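Long-range contacts in neck and C-terminal motor domain of Kar3 (Candida glabrata, PDB 4GKR), which probably couples ATP hydrolysis to movement along microtubules as a mitotic kinesin-14 motor, and here holds ADP and a magnesium ion: residues 134-139 with 245-250; 263-268 with 324-329; 138-143 with 211-216; 93-98 with 335-340; 66-71 with 351-356. One frame throughout, in Å; residues are numbered along the deposited sequence.

Interaction 1: 134-139 with 245-250; sequences ATINHI and FIIHLE
The delta methyl of I136 meets the ring of F245 at CE1 and CZ, with I136 CD1 3.6 Å from F245 CE1, and the two side chains cross at about a right angle. Two residues along the strand, I247 points at the helix and its CD1 serves two partners: it lies 4.0 Å from I136 CG1 and 4.0 Å from T135 CG2. The threonine can offer its methyl because CG2 is anti to the backbone N, while OG1 turns back to bond the carbonyl O of I131 in its own helix. This is helix-on-sheet packing of the P-loop NTPase type. Helix 131-147 lies against the central mixed sheet of the motor domain, and the axes of segments 134-139 and 245-250 run 11.1 Å apart at closest and nearly parallel, at 10°. With that alignment the helix presents T135, I136 and I139 to alternate strand residues; F245, I247 and L249 each direct CB at the helix. I139 closes the row: its CG2, also anti to N (chi1 -79° for CG1), sits 4.0 Å from L249 CD2, the two chains crossing at a slant. No hydrogen bond spans the pair. F245 also meets the ring of F159 on the neighbouring strand 152-163, and L264 of the adjoining strand 259-268 touches both T135 and I139.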
# COMPACT_ATOMS: atom_id res chain seq x y z
N ALA A 134 1.05 8.19 -9.30
CA ALA A 134 2.45 8.02 -9.69
C ALA A 134 2.69 6.64 -10.33
O ALA A 134 3.38 6.53 -11.34
CB ALA A 134 3.37 8.21 -8.50
N THR A 135 2.11 5.60 -9.72
CA THR A 135 2.26 4.27 -10.23
C THR A 135 1.69 4.20 -11.62
O THR A 135 2.38 3.75 -12.53
CB THR A 135 1.56 3.27 -9.31
OG1 THR A 135 2.29 3.21 -8.08
CG2 THR A 135 1.53 1.89 -9.92
N ILE A 136 0.46 4.67 -11.80
CA ILE A 136 -0.19 4.62 -13.12
C ILE A 136 0.69 5.31 -14.15
O ILE A 136 0.97 4.77 -15.22
CB ILE A 136 -1.62 5.18 -13.10
CG1 ILE A 136 -2.58 4.13 -12.51
CG2 ILE A 136 -2.08 5.56 -14.50
CD1 ILE A 136 -3.86 4.68 -11.89
N ASN A 137 1.18 6.49 -13.81
CA ASN A 137 2.04 7.23 -14.72
C ASN A 137 3.34 6.51 -15.07
O ASN A 137 3.77 6.49 -16.23
CB ASN A 137 2.36 8.60 -14.15
CG ASN A 137 2.58 9.62 -15.23
OD1 ASN A 137 1.68 9.86 -16.06
ND2 ASN A 137 3.77 10.22 -15.25
N HIS A 138 3.96 5.91 -14.06
CA HIS A 138 5.21 5.22 -14.22
C HIS A 138 5.04 4.06 -15.16
O HIS A 138 5.89 3.82 -16.02
CB HIS A 138 5.70 4.74 -12.86
CG HIS A 138 7.14 4.32 -12.87
ND1 HIS A 138 8.15 5.22 -12.87
CD2 HIS A 138 7.72 3.06 -12.91
CE1 HIS A 138 9.33 4.55 -12.90
NE2 HIS A 138 9.06 3.23 -12.93
N ILE A 139 3.93 3.34 -15.00
CA ILE A 139 3.63 2.19 -15.83
C ILE A 139 3.45 2.55 -17.30
O ILE A 139 3.88 1.80 -18.17
CB ILE A 139 2.41 1.44 -15.29
CG1 ILE A 139 2.84 0.58 -14.10
CG2 ILE A 139 1.76 0.56 -16.34
CD1 ILE A 139 1.66 0.24 -13.21
N PHE A 245 -6.99 -0.12 -4.72
CA PHE A 245 -6.90 0.14 -6.14
C PHE A 245 -6.18 -1.04 -6.80
O PHE A 245 -5.07 -1.37 -6.42
CB PHE A 245 -6.16 1.44 -6.36
CG PHE A 245 -6.44 2.06 -7.69
CD1 PHE A 245 -5.65 1.73 -8.81
CD2 PHE A 245 -7.48 2.96 -7.85
CE1 PHE A 245 -5.91 2.29 -10.05
CE2 PHE A 245 -7.74 3.52 -9.09
CZ PHE A 245 -6.94 3.19 -10.20
N ILE A 246 -6.83 -1.71 -7.75
CA ILE A 246 -6.22 -2.88 -8.36
C ILE A 246 -5.91 -2.56 -9.81
O ILE A 246 -6.80 -2.15 -10.55
CB ILE A 246 -7.14 -4.12 -8.32
CG1 ILE A 246 -7.60 -4.43 -6.90
CG2 ILE A 246 -6.41 -5.34 -8.86
CD1 ILE A 246 -8.45 -5.69 -6.78
N ILE A 247 -4.65 -2.73 -10.20
CA ILE A 247 -4.27 -2.58 -11.59
C ILE A 247 -3.86 -3.94 -12.16
O ILE A 247 -3.04 -4.64 -11.59
CB ILE A 247 -3.10 -1.60 -11.71
CG1 ILE A 247 -3.41 -0.33 -10.92
CG2 ILE A 247 -2.78 -1.32 -13.18
CD1 ILE A 247 -2.22 0.58 -10.68
N HIS A 248 -4.46 -4.30 -13.28
CA HIS A 248 -4.10 -5.51 -13.98
C HIS A 248 -3.29 -5.11 -15.18
O HIS A 248 -3.69 -4.19 -15.93
CB HIS A 248 -5.35 -6.25 -14.41
CG HIS A 248 -6.14 -6.86 -13.28
ND1 HIS A 248 -6.15 -8.19 -13.04
CD2 HIS A 248 -6.97 -6.29 -12.33
CE1 HIS A 248 -6.95 -8.46 -11.99
NE2 HIS A 248 -7.45 -7.29 -11.55
N LEU A 249 -2.15 -5.79 -15.37
CA LEU A 249 -1.28 -5.58 -16.51
C LEU A 249 -1.20 -6.83 -17.35
O LEU A 249 -0.70 -7.84 -16.87
CB LEU A 249 0.14 -5.29 -16.05
CG LEU A 249 0.52 -3.92 -15.55
CD1 LEU A 249 1.98 -3.75 -15.93
CD2 LEU A 249 -0.34 -2.85 -16.21
N GLU A 250 -1.66 -6.76 -18.60
CA GLU A 250 -1.53 -7.90 -19.50
C GLU A 250 -0.71 -7.51 -20.74
O GLU A 250 -1.04 -6.54 -21.43
CB GLU A 250 -2.90 -8.45 -19.91

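Interaction 2: 263-268 with 324-329; sequences ILNLVD and YLLQYS
N265 reaches out of strand 263-268 toward L326 and S329, and each of its side-chain atoms has a neighbour there. CB lies 3.8 Å from L326 CD2. The next atom, N265 CG, is 3.6 Å from the same methyl, and OD1 comes to 3.5 Å of L326 CD2; CB, CG and OD1 thus all run past this one methyl as the two side chains slide by each other in opposite directions. CG beside the backbone N (chi1 -53°) directs the amide out toward the turn, and chi2 of -92° swings ND2 to S329 and OD1 to L326. N265 ND2 gives a weak hydrogen bond to S329 OG, 2.9 Å long and bent to 141° at the hydrogen. The strand belongs to the central sheet of the kinesin motor domain, and helix 321-326 with the turn after it lies across one face of that sheet, the face away from helix 131-147, which L264 and L266 touch. ND2 has its stronger partner elsewhere, the carbonyl O of V108 on the adjoining parallel strand, so the amide is shared between sheet and turn. Flanking the asparagine, I263 CB is 3.9 Å from S329 OG, and V267 CG2 is 4.3 Å from L326 CD1.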
# COMPACT_ATOMS: atom_id res chain seq x y z
N ILE A 263 -0.31 -8.01 -11.35
CA ILE A 263 -1.26 -7.26 -10.58
C ILE A 263 -0.46 -6.36 -9.65
O ILE A 263 0.60 -6.76 -9.16
CB ILE A 263 -2.13 -8.21 -9.74
CG1 ILE A 263 -2.79 -9.25 -10.64
CG2 ILE A 263 -3.18 -7.43 -8.97
CD1 ILE A 263 -2.75 -10.65 -10.07
N LEU A 264 -0.95 -5.14 -9.45
CA LEU A 264 -0.47 -4.23 -8.41
C LEU A 264 -1.65 -3.90 -7.54
O LEU A 264 -2.68 -3.50 -8.04
CB LEU A 264 0.06 -2.93 -8.99
CG LEU A 264 1.24 -3.00 -9.96
CD1 LEU A 264 0.76 -2.90 -11.40
CD2 LEU A 264 2.20 -1.86 -9.69
N ASN A 265 -1.52 -4.07 -6.23
CA ASN A 265 -2.64 -3.75 -5.36
C ASN A 265 -2.20 -2.62 -4.48
O ASN A 265 -1.30 -2.80 -3.68
CB ASN A 265 -3.02 -4.94 -4.49
CG ASN A 265 -3.27 -6.18 -5.29
OD1 ASN A 265 -4.40 -6.47 -5.69
ND2 ASN A 265 -2.21 -6.92 -5.57
N LEU A 266 -2.82 -1.45 -4.62
CA LEU A 266 -2.38 -0.31 -3.85
C LEU A 266 -3.43 -0.12 -2.82
O LEU A 266 -4.56 0.18 -3.15
CB LEU A 266 -2.20 0.92 -4.75
CG LEU A 266 -1.32 0.55 -5.95
CD1 LEU A 266 -1.51 1.47 -7.13
CD2 LEU A 266 0.15 0.44 -5.58
N VAL A 267 -3.05 -0.33 -1.56
CA VAL A 267 -4.01 -0.42 -0.47
C VAL A 267 -3.84 0.70 0.57
O VAL A 267 -2.75 0.96 1.04
CB VAL A 267 -3.96 -1.82 0.18
CG1 VAL A 267 -5.03 -1.96 1.25
CG2 VAL A 267 -4.15 -2.90 -0.87
N ASP A 268 -4.94 1.34 0.91
CA ASP A 268 -5.01 2.41 1.89
C ASP A 268 -5.87 1.83 3.02
O ASP A 268 -7.09 1.77 2.89
CB ASP A 268 -5.68 3.62 1.19
CG ASP A 268 -6.05 4.78 2.14
OD1 ASP A 268 -5.62 4.76 3.32
OD2 ASP A 268 -6.77 5.73 1.71
N TYR A 324 -8.10 -12.55 2.21
CA TYR A 324 -8.67 -13.51 1.29
C TYR A 324 -8.75 -12.94 -0.11
O TYR A 324 -8.48 -13.62 -1.08
CB TYR A 324 -10.05 -13.96 1.77
CG TYR A 324 -10.62 -15.12 0.99
CD1 TYR A 324 -10.07 -16.41 1.11
CD2 TYR A 324 -11.71 -14.94 0.15
CE1 TYR A 324 -10.58 -17.47 0.39
CE2 TYR A 324 -12.23 -16.01 -0.56
CZ TYR A 324 -11.66 -17.26 -0.43
OH TYR A 324 -12.19 -18.30 -1.14
N LEU A 325 -9.09 -11.67 -0.21
CA LEU A 325 -9.08 -11.00 -1.49
C LEU A 325 -7.69 -10.90 -2.12
O LEU A 325 -7.53 -11.06 -3.33
CB LEU A 325 -9.66 -9.61 -1.33
CG LEU A 325 -9.47 -8.58 -2.43
CD1 LEU A 325 -10.18 -9.06 -3.69
CD2 LEU A 325 -10.07 -7.28 -1.93
N LEU A 326 -6.69 -10.61 -1.29
CA LEU A 326 -5.35 -10.36 -1.78
C LEU A 326 -4.45 -11.59 -1.78
O LEU A 326 -3.26 -11.48 -2.11
CB LEU A 326 -4.71 -9.25 -0.94
CG LEU A 326 -5.31 -7.85 -0.97
CD1 LEU A 326 -4.65 -7.01 0.11
CD2 LEU A 326 -5.14 -7.17 -2.32
N GLN A 327 -4.96 -12.76 -1.42
CA GLN A 327 -4.06 -13.90 -1.25
C GLN A 327 -3.07 -14.16 -2.39
O GLN A 327 -1.89 -14.43 -2.11
CB GLN A 327 -4.79 -15.18 -0.89
CG GLN A 327 -5.79 -15.68 -1.90
CD GLN A 327 -6.33 -17.05 -1.52
OE1 GLN A 327 -6.35 -17.42 -0.37
NE2 GLN A 327 -6.74 -17.81 -2.52
N TYR A 328 -3.50 -14.11 -3.65
CA TYR A 328 -2.58 -14.42 -4.76
C TYR A 328 -1.58 -13.30 -5.04
O TYR A 328 -0.64 -13.49 -5.77
CB TYR A 328 -3.31 -14.84 -6.04
CG TYR A 328 -4.09 -16.12 -5.89
CD1 TYR A 328 -3.47 -17.31 -5.50
CD2 TYR A 328 -5.45 -16.15 -6.15
CE1 TYR A 328 -4.18 -18.48 -5.36
CE2 TYR A 328 -6.18 -17.32 -6.01
CZ TYR A 328 -5.54 -18.48 -5.61
OH TYR A 328 -6.29 -19.65 -5.49
N SER A 329 -1.78 -12.14 -4.45
CA SER A 329 -0.74 -11.13 -4.51
C SER A 329 0.12 -11.08 -3.23
O SER A 329 0.90 -10.15 -3.04
CB SER A 329 -1.34 -9.78 -4.83
OG SER A 329 -1.70 -9.74 -6.20

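Interaction 3: 138-143 with 211-216; sequences HIFSWI and DSRDTV
Two helices of the kinesin motor domain meet at the surface here: helix 131-147, which lies on the central sheet, and the N-terminal turn of helix 213-222, which packs against it from outside. F140 carries the contact and has the largest share of the buried surface. Its CG stands beside the backbone N (chi1 -81°), which sends the ring to the opposing turn, where its CD2-CE2 side meets both R213 and V216. Ring atom F140 CE2 is 3.5 Å from V216 CG2, a purely apolar touch, and the two side chains run past each other in opposite directions. R213 lies alongside the phenylalanine, extended from CG to NE; R213 CG is 3.6 Å from F140 CD2. The guanidinium does not stack on the ring, since the planes stand 74° apart; instead F140 CB lies over one face of the guanidinium. The cationic end has its own partner in a salt bridge from NH2 to D144 OD2, on the same helix as F140, which would help hold the arginine along that helix. The opposing turn is fixed by an N-cap: S212 OG accepts from T215 N at 2.8 Å, almost straight at 174°. From the same serine, S212 O lies 4.0 Å from F140 CE2. The closest atom of the guanidinium to F140 is NH2, with R213 NH2 3.4 Å from F140 CB.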
# COMPACT_ATOMS: atom_id res chain seq x y z
N HIS A 138 3.96 5.91 -14.06
CA HIS A 138 5.21 5.22 -14.22
C HIS A 138 5.04 4.06 -15.16
O HIS A 138 5.89 3.82 -16.02
CB HIS A 138 5.70 4.74 -12.86
CG HIS A 138 7.14 4.32 -12.87
ND1 HIS A 138 8.15 5.22 -12.87
CD2 HIS A 138 7.72 3.06 -12.91
CE1 HIS A 138 9.33 4.55 -12.90
NE2 HIS A 138 9.06 3.23 -12.93
N ILE A 139 3.93 3.34 -15.00
CA ILE A 139 3.63 2.19 -15.83
C ILE A 139 3.45 2.55 -17.30
O ILE A 139 3.88 1.80 -18.17
CB ILE A 139 2.41 1.44 -15.29
CG1 ILE A 139 2.84 0.58 -14.10
CG2 ILE A 139 1.76 0.56 -16.34
CD1 ILE A 139 1.66 0.24 -13.21
N PHE A 140 2.87 3.71 -17.59
CA PHE A 140 2.71 4.13 -18.97
C PHE A 140 4.04 4.40 -19.66
O PHE A 140 4.21 4.01 -20.82
CB PHE A 140 1.78 5.34 -19.09
CG PHE A 140 0.33 4.98 -19.07
CD1 PHE A 140 -0.09 3.65 -19.15
CD2 PHE A 140 -0.64 5.97 -18.98
CE1 PHE A 140 -1.44 3.32 -19.12
CE2 PHE A 140 -2.00 5.64 -18.95
CZ PHE A 140 -2.40 4.31 -19.02
N SER A 141 4.96 5.06 -18.96
CA SER A 141 6.32 5.25 -19.45
C SER A 141 6.92 3.96 -19.97
O SER A 141 7.44 3.90 -21.07
CB SER A 141 7.22 5.74 -18.34
OG SER A 141 7.13 7.13 -18.23
N TRP A 142 6.85 2.92 -19.15
CA TRP A 142 7.41 1.65 -19.53
C TRP A 142 6.69 1.01 -20.67
O TRP A 142 7.32 0.42 -21.54
CB TRP A 142 7.58 0.74 -18.32
CG TRP A 142 8.68 1.27 -17.45
CD1 TRP A 142 8.55 1.91 -16.23
CD2 TRP A 142 10.12 1.31 -17.75
NE1 TRP A 142 9.78 2.30 -15.75
CE2 TRP A 142 10.76 1.97 -16.61
CE3 TRP A 142 10.91 0.84 -18.78
CZ2 TRP A 142 12.12 2.16 -16.54
CZ3 TRP A 142 12.29 1.04 -18.70
CH2 TRP A 142 12.88 1.70 -17.61
N ILE A 143 5.36 1.15 -20.69
CA ILE A 143 4.58 0.67 -21.82
C ILE A 143 5.03 1.36 -23.10
O ILE A 143 5.30 0.68 -24.10
CB ILE A 143 3.06 0.84 -21.59
CG1 ILE A 143 2.50 -0.37 -20.85
CG2 ILE A 143 2.29 0.94 -22.90
CD1 ILE A 143 3.29 -0.78 -19.63
N ASP A 211 -7.19 3.33 -21.33
CA ASP A 211 -6.84 3.36 -22.74
C ASP A 211 -5.85 4.47 -23.05
O ASP A 211 -5.09 4.37 -24.01
CB ASP A 211 -8.10 3.52 -23.60
N SER A 212 -5.87 5.52 -22.23
CA SER A 212 -5.11 6.73 -22.50
C SER A 212 -4.80 7.53 -21.23
O SER A 212 -5.41 7.30 -20.18
CB SER A 212 -5.87 7.62 -23.51
OG SER A 212 -7.01 8.25 -22.93
N ARG A 213 -3.86 8.47 -21.35
CA ARG A 213 -3.58 9.41 -20.26
C ARG A 213 -4.78 10.33 -20.00
O ARG A 213 -5.02 10.73 -18.86
CB ARG A 213 -2.28 10.20 -20.53
CG ARG A 213 -1.02 9.39 -20.19
CD ARG A 213 0.27 10.17 -20.37
NE ARG A 213 1.46 9.33 -20.21
CZ ARG A 213 2.03 8.60 -21.17
NH1 ARG A 213 1.53 8.58 -22.40
NH2 ARG A 213 3.11 7.87 -20.92
N ASP A 214 -5.56 10.61 -21.05
CA ASP A 214 -6.85 11.29 -20.91
C ASP A 214 -7.82 10.44 -20.08
O ASP A 214 -8.34 10.91 -19.06
CB ASP A 214 -7.43 11.63 -22.29
N THR A 215 -8.03 9.19 -20.49
CA THR A 215 -8.89 8.25 -19.73
C THR A 215 -8.50 8.10 -18.24
O THR A 215 -9.37 8.08 -17.37
CB THR A 215 -8.94 6.85 -20.39
OG1 THR A 215 -9.33 6.97 -21.77
CG2 THR A 215 -9.93 5.95 -19.67
N VAL A 216 -7.20 8.00 -17.96
CA VAL A 216 -6.70 7.95 -16.58
C VAL A 216 -7.11 9.22 -15.82
O VAL A 216 -7.71 9.14 -14.74
CB VAL A 216 -5.16 7.78 -16.55
CG1 VAL A 216 -4.57 8.13 -15.19
CG2 VAL A 216 -4.77 6.37 -16.96

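Interaction 4: 93-98 with 335-340; sequences KEVGQL and KTLMFV
L98 forks over strand 335-340, one methyl dropping beside K335 and the other beside L337. The first branch, L98 CD1, rests 3.5 Å from K335 CB and also neighbours K335 CD, so the leucine lies along the aliphatic base of the lysine while the two chains pass in opposite directions; beyond it the lysine bends and its ammonium end leads away, to a cation-pi contact with Y106. The second branch, L98 CD2, is 3.8 Å from L337 CB. L337 in turn is the strand's central bump: with CG anti to the backbone N (chi1 157°) it pushes CD2 into the hollow between L98 and V95, coming 3.9 Å from V95 CG2 at about a right angle. The same methyl also abuts the edge of F339, V95 CG2 to F339 CZ 3.9 Å, in the ring plane. No hydrogen bond crosses the interface. V95 occupies the N-cap position of helix 96-99, so the short helix begins right after this contact residue. Strand 335-342 lies between parallel strands 30-36 and 108-113 in the central sheet of the kinesin motor domain, a P-loop NTPase fold; V95 and L98 also touch I110 and V108 of strand 108-113, while V340 reaches S355, L356 and A359 of helix 349-363.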
# COMPACT_ATOMS: atom_id res chain seq x y z
N LYS A 93 10.61 7.75 -5.97
CA LYS A 93 11.92 7.31 -6.49
C LYS A 93 12.31 5.98 -5.85
O LYS A 93 12.79 5.08 -6.53
CB LYS A 93 13.00 8.38 -6.27
N GLU A 94 12.02 5.84 -4.55
CA GLU A 94 12.29 4.63 -3.77
C GLU A 94 11.18 3.56 -3.84
O GLU A 94 11.22 2.58 -3.10
CB GLU A 94 12.59 5.00 -2.30
N VAL A 95 10.20 3.72 -4.72
CA VAL A 95 9.11 2.74 -4.91
C VAL A 95 9.07 2.24 -6.37
O VAL A 95 8.56 1.14 -6.68
CB VAL A 95 7.74 3.36 -4.53
CG1 VAL A 95 6.59 2.48 -4.95
CG2 VAL A 95 7.66 3.64 -3.04
N GLY A 96 9.61 3.07 -7.26
CA GLY A 96 9.55 2.83 -8.69
C GLY A 96 10.04 1.46 -9.08
O GLY A 96 9.40 0.77 -9.85
N GLN A 97 11.17 1.06 -8.52
CA GLN A 97 11.77 -0.22 -8.84
C GLN A 97 10.82 -1.39 -8.55
O GLN A 97 10.72 -2.32 -9.34
CB GLN A 97 13.10 -0.39 -8.10
CG GLN A 97 13.57 -1.84 -8.02
CD GLN A 97 15.07 -2.00 -8.21
OE1 GLN A 97 15.82 -1.02 -8.38
NE2 GLN A 97 15.52 -3.26 -8.20
N LEU A 98 10.10 -1.31 -7.43
CA LEU A 98 9.09 -2.30 -7.09
C LEU A 98 7.98 -2.36 -8.15
O LEU A 98 7.59 -3.46 -8.57
CB LEU A 98 8.53 -2.03 -5.69
CG LEU A 98 7.38 -2.90 -5.20
CD1 LEU A 98 7.83 -4.31 -4.87
CD2 LEU A 98 6.76 -2.25 -3.97
N LYS A 335 5.77 -9.52 -4.14
CA LYS A 335 6.51 -8.51 -3.40
C LYS A 335 5.59 -7.53 -2.67
O LYS A 335 4.59 -7.07 -3.21
CB LYS A 335 7.48 -7.77 -4.33
CG LYS A 335 8.27 -8.70 -5.24
CD LYS A 335 9.50 -7.99 -5.79
CE LYS A 335 10.04 -8.67 -7.04
NZ LYS A 335 10.81 -9.92 -6.76
N THR A 336 5.93 -7.24 -1.43
CA THR A 336 5.10 -6.37 -0.61
C THR A 336 5.91 -5.23 -0.01
O THR A 336 7.08 -5.39 0.34
CB THR A 336 4.39 -7.18 0.50
OG1 THR A 336 3.46 -8.09 -0.10
CG2 THR A 336 3.63 -6.25 1.49
N LEU A 337 5.29 -4.08 0.09
CA LEU A 337 5.90 -2.96 0.77
C LEU A 337 4.83 -2.38 1.64
O LEU A 337 3.72 -2.13 1.18
CB LEU A 337 6.41 -1.91 -0.22
CG LEU A 337 6.58 -0.46 0.26
CD1 LEU A 337 7.71 -0.29 1.26
CD2 LEU A 337 6.81 0.44 -0.94
N MET A 338 5.16 -2.15 2.91
CA MET A 338 4.26 -1.45 3.80
C MET A 338 4.81 -0.10 4.24
O MET A 338 5.96 -0.00 4.68
CB MET A 338 3.96 -2.31 5.02
CG MET A 338 3.20 -1.56 6.08
SD MET A 338 2.13 -2.72 6.88
N PHE A 339 3.98 0.93 4.08
CA PHE A 339 4.22 2.25 4.66
C PHE A 339 3.56 2.35 6.01
O PHE A 339 2.36 2.15 6.14
CB PHE A 339 3.63 3.35 3.78
CG PHE A 339 4.48 3.70 2.61
CD1 PHE A 339 5.53 4.60 2.74
CD2 PHE A 339 4.25 3.11 1.37
CE1 PHE A 339 6.33 4.92 1.66
CE2 PHE A 339 5.04 3.44 0.28
CZ PHE A 339 6.09 4.35 0.43
N VAL A 340 4.36 2.65 7.02
CA VAL A 340 3.83 2.96 8.32
C VAL A 340 3.80 4.47 8.39
O VAL A 340 4.85 5.11 8.41
CB VAL A 340 4.70 2.35 9.42
CG1 VAL A 340 4.08 2.56 10.80
CG2 VAL A 340 4.85 0.88 9.14

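Interaction 5: 66-71 with 351-356; sequences INRGNS and ETINSL
T352 is the first residue of helix segment 351-356 to meet segment 66-71, the end of strand 62-67 and the turn after it: T352 CG2 lies 3.9 Å from I66 CD1. The methyl is anti to the backbone N (chi1 -74° for OG1), so it faces the strand while the hydroxyl turns back into the chain and bonds the carbonyl O of H348, with a weak second bond to the carbonyl O of S343. I353 follows with the largest share of the helix's side of the contact. Its CG1 is 4.1 Å from I66 CD1, and its own delta methyl goes on to R68, where I353 CD1 lies 4.0 Å from R68 NE; the side chains cross at about a right angle. One turn after T352 comes L356, which reaches toward I66 tip to tip, so that the end methyl of I66 is bordered by T352, I353 and L356 together. Each of these three points its CB at the strand. The helix is 349-363, near the C-terminal end of the motor domain, and the strand is the middle one of a small three-stranded antiparallel sheet separate from the central one. F76 of the neighbouring strand 73-78 touches both I66 and L356, extending the same apolar patch, while L356 also reaches V340 and I342 of the central sheet. Since no hydrogen bond or salt bridge joins the segments, attachment of the small sheet to the helix here rests on burial of methyl groups, with the exposed R68 adding one contact, through NE, beside I353.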
# COMPACT_ATOMS: atom_id res chain seq x y z
N ILE A 66 12.06 6.59 19.94
CA ILE A 66 11.00 7.41 20.49
C ILE A 66 11.24 7.57 21.98
O ILE A 66 11.30 6.56 22.71
CB ILE A 66 9.63 6.79 20.25
CG1 ILE A 66 9.37 6.73 18.75
CG2 ILE A 66 8.55 7.58 20.96
CD1 ILE A 66 8.13 5.95 18.39
N ASN A 67 11.39 8.81 22.44
CA ASN A 67 11.47 9.10 23.87
C ASN A 67 10.06 9.16 24.46
O ASN A 67 9.30 10.09 24.17
CB ASN A 67 12.25 10.40 24.13
N ARG A 68 9.71 8.17 25.27
CA ARG A 68 8.35 8.02 25.80
C ARG A 68 8.00 9.04 26.89
O ARG A 68 6.85 9.08 27.35
CB ARG A 68 8.17 6.61 26.35
CG ARG A 68 6.73 6.17 26.52
CD ARG A 68 6.71 4.83 27.23
NE ARG A 68 6.00 3.84 26.43
CZ ARG A 68 6.32 2.55 26.37
NH1 ARG A 68 7.36 2.08 27.06
NH2 ARG A 68 5.61 1.72 25.62
N GLY A 69 8.97 9.85 27.30
CA GLY A 69 8.81 10.66 28.51
C GLY A 69 9.11 9.75 29.68
O GLY A 69 8.98 8.52 29.59
N ASN A 70 9.53 10.34 30.80
CA ASN A 70 10.13 9.57 31.89
C ASN A 70 11.40 8.89 31.39
O ASN A 70 11.84 7.89 31.96
CB ASN A 70 9.13 8.56 32.47
N SER A 71 11.97 9.43 30.31
CA SER A 71 13.23 8.97 29.72
C SER A 71 13.31 7.48 29.35
O SER A 71 14.41 6.92 29.31
CB SER A 71 14.42 9.39 30.59
N GLU A 351 -0.48 5.86 20.16
CA GLU A 351 -0.87 5.30 18.86
C GLU A 351 0.33 5.19 17.89
O GLU A 351 0.36 4.26 17.06
CB GLU A 351 -2.02 6.10 18.23
N THR A 352 1.30 6.10 18.00
CA THR A 352 2.51 6.05 17.17
C THR A 352 3.33 4.81 17.52
O THR A 352 3.80 4.08 16.64
CB THR A 352 3.36 7.33 17.33
OG1 THR A 352 2.71 8.40 16.64
CG2 THR A 352 4.76 7.16 16.76
N ILE A 353 3.48 4.56 18.82
CA ILE A 353 4.17 3.37 19.31
C ILE A 353 3.50 2.07 18.84
O ILE A 353 4.19 1.16 18.36
CB ILE A 353 4.37 3.43 20.84
CG1 ILE A 353 5.57 4.34 21.15
CG2 ILE A 353 4.64 2.05 21.42
CD1 ILE A 353 5.61 4.91 22.55
N ASN A 354 2.18 1.99 18.93
CA ASN A 354 1.49 0.78 18.44
C ASN A 354 1.77 0.56 16.98
O ASN A 354 2.15 -0.53 16.58
CB ASN A 354 -0.01 0.84 18.69
CG ASN A 354 -0.35 1.20 20.11
OD1 ASN A 354 -1.21 2.05 20.35
ND2 ASN A 354 0.35 0.60 21.08
N SER A 355 1.64 1.61 16.19
CA SER A 355 1.98 1.55 14.78
C SER A 355 3.38 1.01 14.53
O SER A 355 3.56 0.13 13.70
CB SER A 355 1.81 2.90 14.12
OG SER A 355 0.45 3.21 13.99
N LEU A 356 4.37 1.53 15.25
CA LEU A 356 5.76 1.07 15.06
C LEU A 356 5.99 -0.38 15.50
O LEU A 356 6.66 -1.13 14.81
CB LEU A 356 6.77 2.01 15.72
CG LEU A 356 6.77 3.46 15.25
CD1 LEU A 356 8.06 4.10 15.71
CD2 LEU A 356 6.63 3.62 13.74

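Overall arrangement
From the N terminus, segment 66-71, the end of strand 62-67 and the turn after it, opens the longest loop, which interaction 5 closes at helix 349-363. Within it, 93-98 begins interaction 4, closed by 335-340, and this span contains the other three. Interactions 1 and 3 share H138 and I139 on helix 131-147; interaction 3 closes first, at 211-216, then interaction 1 at 245-250. Interaction 2 follows in series, from 263-268 to 324-329. Interactions 1, 2 and 4 reach the central sheet, with 245-250 and 263-268 on neighbouring strands. Interactions 4 and 5 touch through V340 and helix 349-363, joining that sheet to the small three-stranded one, whereas interactions 3 and 5 lie about 42 Å apart between centres.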